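PDB 2XHE: Syntaxin1 from Monosiga brevicollis, which probably acts as a SNAP receptor (SNARE) in membrane trafficking, binding partner SNARE proteins. Local coordinates for residues M43-F46 and F47-V50; I250-S253 and V254-S257. One frame throughout, in Å; residues are numbered along the deposited sequence.

Contact 1: M43-F46 and F47-V50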
loop_
_atom_site.group_PDB
_atom_site.type_symbol
_atom_site.label_atom_id
_atom_site.label_comp_id
_atom_site.label_asym_id
_atom_site.label_seq_id
_atom_site.Cartn_x
_atom_site.Cartn_y
_atom_site.Cartn_z
ATOM N N MET B 43 -1.767 32.665 -8.841
ATOM C CA MET B 43 -1.627 31.728 -9.948
ATOM C C MET B 43 -2.931 31.528 -10.720
ATOM O O MET B 43 -3.301 30.407 -11.072
ATOM C CB MET B 43 -1.085 30.405 -9.425
ATOM C CG MET B 43 0.141 30.586 -8.548
ATOM S SD MET B 43 1.367 29.300 -8.808
ATOM C CE MET B 43 0.477 27.893 -8.184
ATOM N N ALA B 44 -3.609 32.635 -10.998
ATOM C CA ALA B 44 -4.905 32.602 -11.670
ATOM C C ALA B 44 -4.870 31.900 -13.028
ATOM O O ALA B 44 -5.707 31.044 -13.314
ATOM C CB ALA B 44 -5.469 34.004 -11.811
ATOM N N ASP B 45 -3.907 32.256 -13.868
ATOM C CA ASP B 45 -3.833 31.622 -15.177
ATOM C C ASP B 45 -3.572 30.129 -15.059
ATOM O O ASP B 45 -4.145 29.340 -15.808
ATOM C CB ASP B 45 -2.778 32.270 -16.068
ATOM C CG ASP B 45 -2.986 31.942 -17.542
ATOM O OD1 ASP B 45 -3.977 31.247 -17.874
ATOM O OD2 ASP B 45 -2.165 32.385 -18.374
ATOM N N PHE B 46 -2.705 29.743 -14.121
ATOM C CA PHE B 46 -2.378 28.331 -13.914
ATOM C C PHE B 46 -3.596 27.463 -13.552
ATOM O O PHE B 46 -3.883 26.468 -14.231
ATOM C CB PHE B 46 -1.270 28.171 -12.870
ATOM C CG PHE B 46 -1.072 26.754 -12.410
ATOM C CD1 PHE B 46 -0.313 25.868 -13.156
ATOM C CD2 PHE B 46 -1.653 26.304 -11.235
ATOM C CE1 PHE B 46 -0.134 24.562 -12.738
ATOM C CE2 PHE B 46 -1.479 25.004 -10.814
ATOM C CZ PHE B 46 -0.718 24.131 -11.566
ATOM N N PHE B 47 -4.317 27.827 -12.496
ATOM C CA PHE B 47 -5.483 27.034 -12.101
ATOM C C PHE B 47 -6.533 26.977 -13.208
ATOM O O PHE B 47 -7.373 26.065 -13.249
ATOM C CB PHE B 47 -6.072 27.529 -10.785
ATOM C CG PHE B 47 -5.234 27.188 -9.601
ATOM C CD1 PHE B 47 -5.400 25.974 -8.947
ATOM C CD2 PHE B 47 -4.252 28.060 -9.155
ATOM C CE1 PHE B 47 -4.624 25.649 -7.858
ATOM C CE2 PHE B 47 -3.474 27.741 -8.066
ATOM C CZ PHE B 47 -3.662 26.531 -7.414
ATOM N N ASN B 48 -6.457 27.963 -14.100
ATOM C CA ASN B 48 -7.219 27.998 -15.333
ATOM C C ASN B 48 -6.872 26.836 -16.264
ATOM O O ASN B 48 -7.759 26.122 -16.745
ATOM C CB ASN B 48 -6.894 29.296 -16.046
ATOM C CG ASN B 48 -8.104 30.139 -16.301
ATOM O OD1 ASN B 48 -8.931 30.355 -15.410
ATOM N ND2 ASN B 48 -8.212 30.646 -17.527
ATOM N N ARG B 49 -5.577 26.660 -16.535
ATOM C CA ARG B 49 -5.141 25.597 -17.429
ATOM C C ARG B 49 -5.539 24.233 -16.880
ATOM O O ARG B 49 -5.987 23.363 -17.631
ATOM C CB ARG B 49 -3.624 25.606 -17.652
ATOM C CG ARG B 49 -2.942 26.954 -17.635
ATOM C CD ARG B 49 -1.578 26.833 -18.300
ATOM N NE ARG B 49 -1.727 26.838 -19.747
ATOM C CZ ARG B 49 -1.605 27.937 -20.485
ATOM N NH1 ARG B 49 -1.302 29.085 -19.890
ATOM N NH2 ARG B 49 -1.770 27.893 -21.808
ATOM N N VAL B 50 -5.365 24.018 -15.579
ATOM C CA VAL B 50 -5.660 22.684 -15.073
ATOM C C VAL B 50 -7.164 22.396 -15.013
ATOM O O VAL B 50 -7.593 21.271 -15.294
ATOM C CB VAL B 50 -4.845 22.279 -13.796
ATOM C CG1 VAL B 50 -3.346 22.379 -14.077
ATOM C CG2 VAL B 50 -5.206 23.104 -12.595
#
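Phe47 turns one face of its ring to Phe46, whose edge points into it as a T-shaped (edge-to-face) pair with centroids 5.2 Å apart and planes at 83°. Within this pair Phe46 CD2 stands off-centre toward the rim, 3.8 Å from Phe47 CD2. With CG beside the backbone N (chi1 -73°), the Phe47 ring swings back along the chain until its CE2 lies 3.8 Å from Met43 CB. Its amide makes a nearly straight hydrogen bond, Phe47 N to Met43 O at 3.1 Å (172°), to the N-cap residue. A serine at Phe47 would probably leave the Phe46 edge without its aromatic face and open a gap beside Met43. Asn48 contributes chiefly backbone, its N bonding Ala44 O at 3.3 Å. This is the N-terminal end of helix 44-72, the opening helix of the three-helix Habc bundle of syntaxins, and the other two helices, 80-116 and 131-171, pack on Phe46 and Val50. Arg49 sends NH1 back to Asp45 OD2 in a long salt bridge of 3.7 Å, the guanidinium and carboxylate planes well off coplanar; its NH2 has a second acidic partner, Asp107 on helix 80-116. Val50 ends the segment with two contacts to Phe46: its N bonds Phe46 O at 3.2 Å, and its CG1 methyl approaches the far end of the ring, 4.0 Å from Phe46 CZ.

Contact 2: I250-S253 and V254-S257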
loop_
_atom_site.group_PDB
_atom_site.type_symbol
_atom_site.label_atom_id
_atom_site.label_comp_id
_atom_site.label_asym_id
_atom_site.label_seq_id
_atom_site.Cartn_x
_atom_site.Cartn_y
_atom_site.Cartn_z
ATOM N N ILE B 250 2.508 11.026 -1.089
ATOM C CA ILE B 250 2.177 12.233 -0.324
ATOM C C ILE B 250 3.368 12.627 0.526
ATOM O O ILE B 250 3.887 13.739 0.409
ATOM C CB ILE B 250 0.953 12.066 0.595
ATOM C CG1 ILE B 250 -0.287 11.648 -0.190
ATOM C CG2 ILE B 250 0.640 13.367 1.299
ATOM C CD1 ILE B 250 -1.504 11.451 0.695
ATOM N N GLU B 251 3.807 11.695 1.368
ATOM C CA GLU B 251 4.973 11.907 2.216
ATOM C C GLU B 251 6.092 12.647 1.488
ATOM O O GLU B 251 6.754 13.494 2.075
ATOM C CB GLU B 251 5.481 10.575 2.768
ATOM C CG GLU B 251 4.596 9.977 3.849
ATOM C CD GLU B 251 5.388 9.319 4.974
ATOM O OE1 GLU B 251 6.327 8.540 4.674
ATOM O OE2 GLU B 251 5.068 9.578 6.163
ATOM N N PHE B 252 6.300 12.343 0.212
ATOM C CA PHE B 252 7.390 12.972 -0.522
ATOM C C PHE B 252 7.149 14.457 -0.718
ATOM O O PHE B 252 8.053 15.261 -0.497
ATOM C CB PHE B 252 7.653 12.296 -1.871
ATOM C CG PHE B 252 8.674 13.018 -2.717
ATOM C CD1 PHE B 252 10.001 13.100 -2.312
ATOM C CD2 PHE B 252 8.305 13.619 -3.917
ATOM C CE1 PHE B 252 10.945 13.769 -3.087
ATOM C CE2 PHE B 252 9.246 14.287 -4.698
ATOM C CZ PHE B 252 10.569 14.359 -4.280
ATOM N N SER B 253 5.940 14.824 -1.138
ATOM C CA SER B 253 5.612 16.237 -1.334
ATOM C C SER B 253 5.831 17.051 -0.050
ATOM O O SER B 253 6.632 17.985 -0.030
ATOM C CB SER B 253 4.174 16.411 -1.849
ATOM O OG SER B 253 3.838 17.781 -2.035
ATOM N N VAL B 254 5.136 16.681 1.024
ATOM C CA VAL B 254 5.186 17.446 2.275
ATOM C C VAL B 254 6.558 17.449 2.980
ATOM O O VAL B 254 6.763 18.184 3.941
ATOM C CB VAL B 254 4.011 17.063 3.227
ATOM C CG1 VAL B 254 3.622 15.620 3.040
ATOM C CG2 VAL B 254 4.319 17.389 4.693
ATOM N N GLU B 255 7.501 16.652 2.484
ATOM C CA GLU B 255 8.871 16.683 2.989
ATOM C C GLU B 255 9.642 17.873 2.411
ATOM O O GLU B 255 10.510 18.439 3.072
ATOM C CB GLU B 255 9.606 15.384 2.655
ATOM C CG GLU B 255 11.105 15.420 2.967
ATOM C CD GLU B 255 11.942 14.588 1.997
ATOM O OE1 GLU B 255 11.391 14.127 0.972
ATOM O OE2 GLU B 255 13.153 14.406 2.257
ATOM N N GLN B 256 9.325 18.255 1.180
ATOM C CA GLN B 256 10.000 19.389 0.550
ATOM C C GLN B 256 9.268 20.730 0.747
ATOM O O GLN B 256 9.262 21.579 -0.146
ATOM C CB GLN B 256 10.242 19.112 -0.939
ATOM C CG GLN B 256 9.017 18.613 -1.692
ATOM C CD GLN B 256 9.285 18.360 -3.162
ATOM O OE1 GLN B 256 10.348 18.694 -3.678
ATOM N NE2 GLN B 256 8.314 17.769 -3.847
ATOM N N SER B 257 8.666 20.914 1.921
ATOM C CA SER B 257 7.948 22.143 2.254
ATOM C C SER B 257 8.892 23.216 2.770
ATOM O O SER B 257 9.997 22.905 3.212
ATOM C CB SER B 257 6.911 21.860 3.330
ATOM O OG SER B 257 6.382 20.565 3.163
#
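The Phe252 ring receives two polar side chains from further along the chain, Glu255 and Gln256. Phe252 and Glu255 lie on the short helix 250-255 of the SNARE motif, the region that in syntaxins forms coiled coils with partner SNAREs, and Gln256 follows just past its end. Both side chains come from the same side of the ring plane but reach opposite carbons of the ring. Glu255 OE1 lies 3.7 Å from Phe252 CD1, with carboxylate and ring planes 66° apart, whereas Gln256 NE2 lies 3.7 Å from Phe252 CE2, its amide turned 43° from the ring. Both polar ends come in obliquely to the ring. Gln256 gets there because CG sits between its backbone N and carbonyl carbon (chi1 49°), from where an extended chain runs back alongside the helix to the ring.

The one apolar pair across the two segments is Ile250 with Val254. Ile250 CG2, directed beside its own carbonyl carbon, meets Val254 CG1 at 4.1 Å, the two branched side chains passing at a slant. This pair, together with Glu251 and Ser253, is covered by the chain of another protein, while Ser253 and Ser257 touch Arg134 on helix 131-171.

The backbone bonds show the helix losing regularity. Val254 N bonds Ile250 O at 3.3 Å in the usual four-residue spacing; Glu255 N is shared weakly between Glu251 O and Phe252 O; Gln256 N then reaches Ser253 O at 3.0 Å, a three-residue spacing. Beyond it the hydroxyl of Ser257 turns back on the chain, OG donating to Val254 O at 2.5 Å from above the carbonyl plane.

Contact 1 comes first along the chain, at the start of helix 44-72, and contact 2 far later, in helix 250-255; their centres are 22 Å apart and their nearest atoms about 12 Å, so they do not touch. What joins them is helix 131-171: residues 43-50 pack on Arg136, Gln139 and Leu143, residues 250-257 on Arg134 near the start of the same helix. The SNARE segment thus lies against the N-terminal helical region, consistent with the closed arrangement known for syntaxins. The chain of another protein also reaches both sites, meeting one residue of contact 1 and five of contact 2.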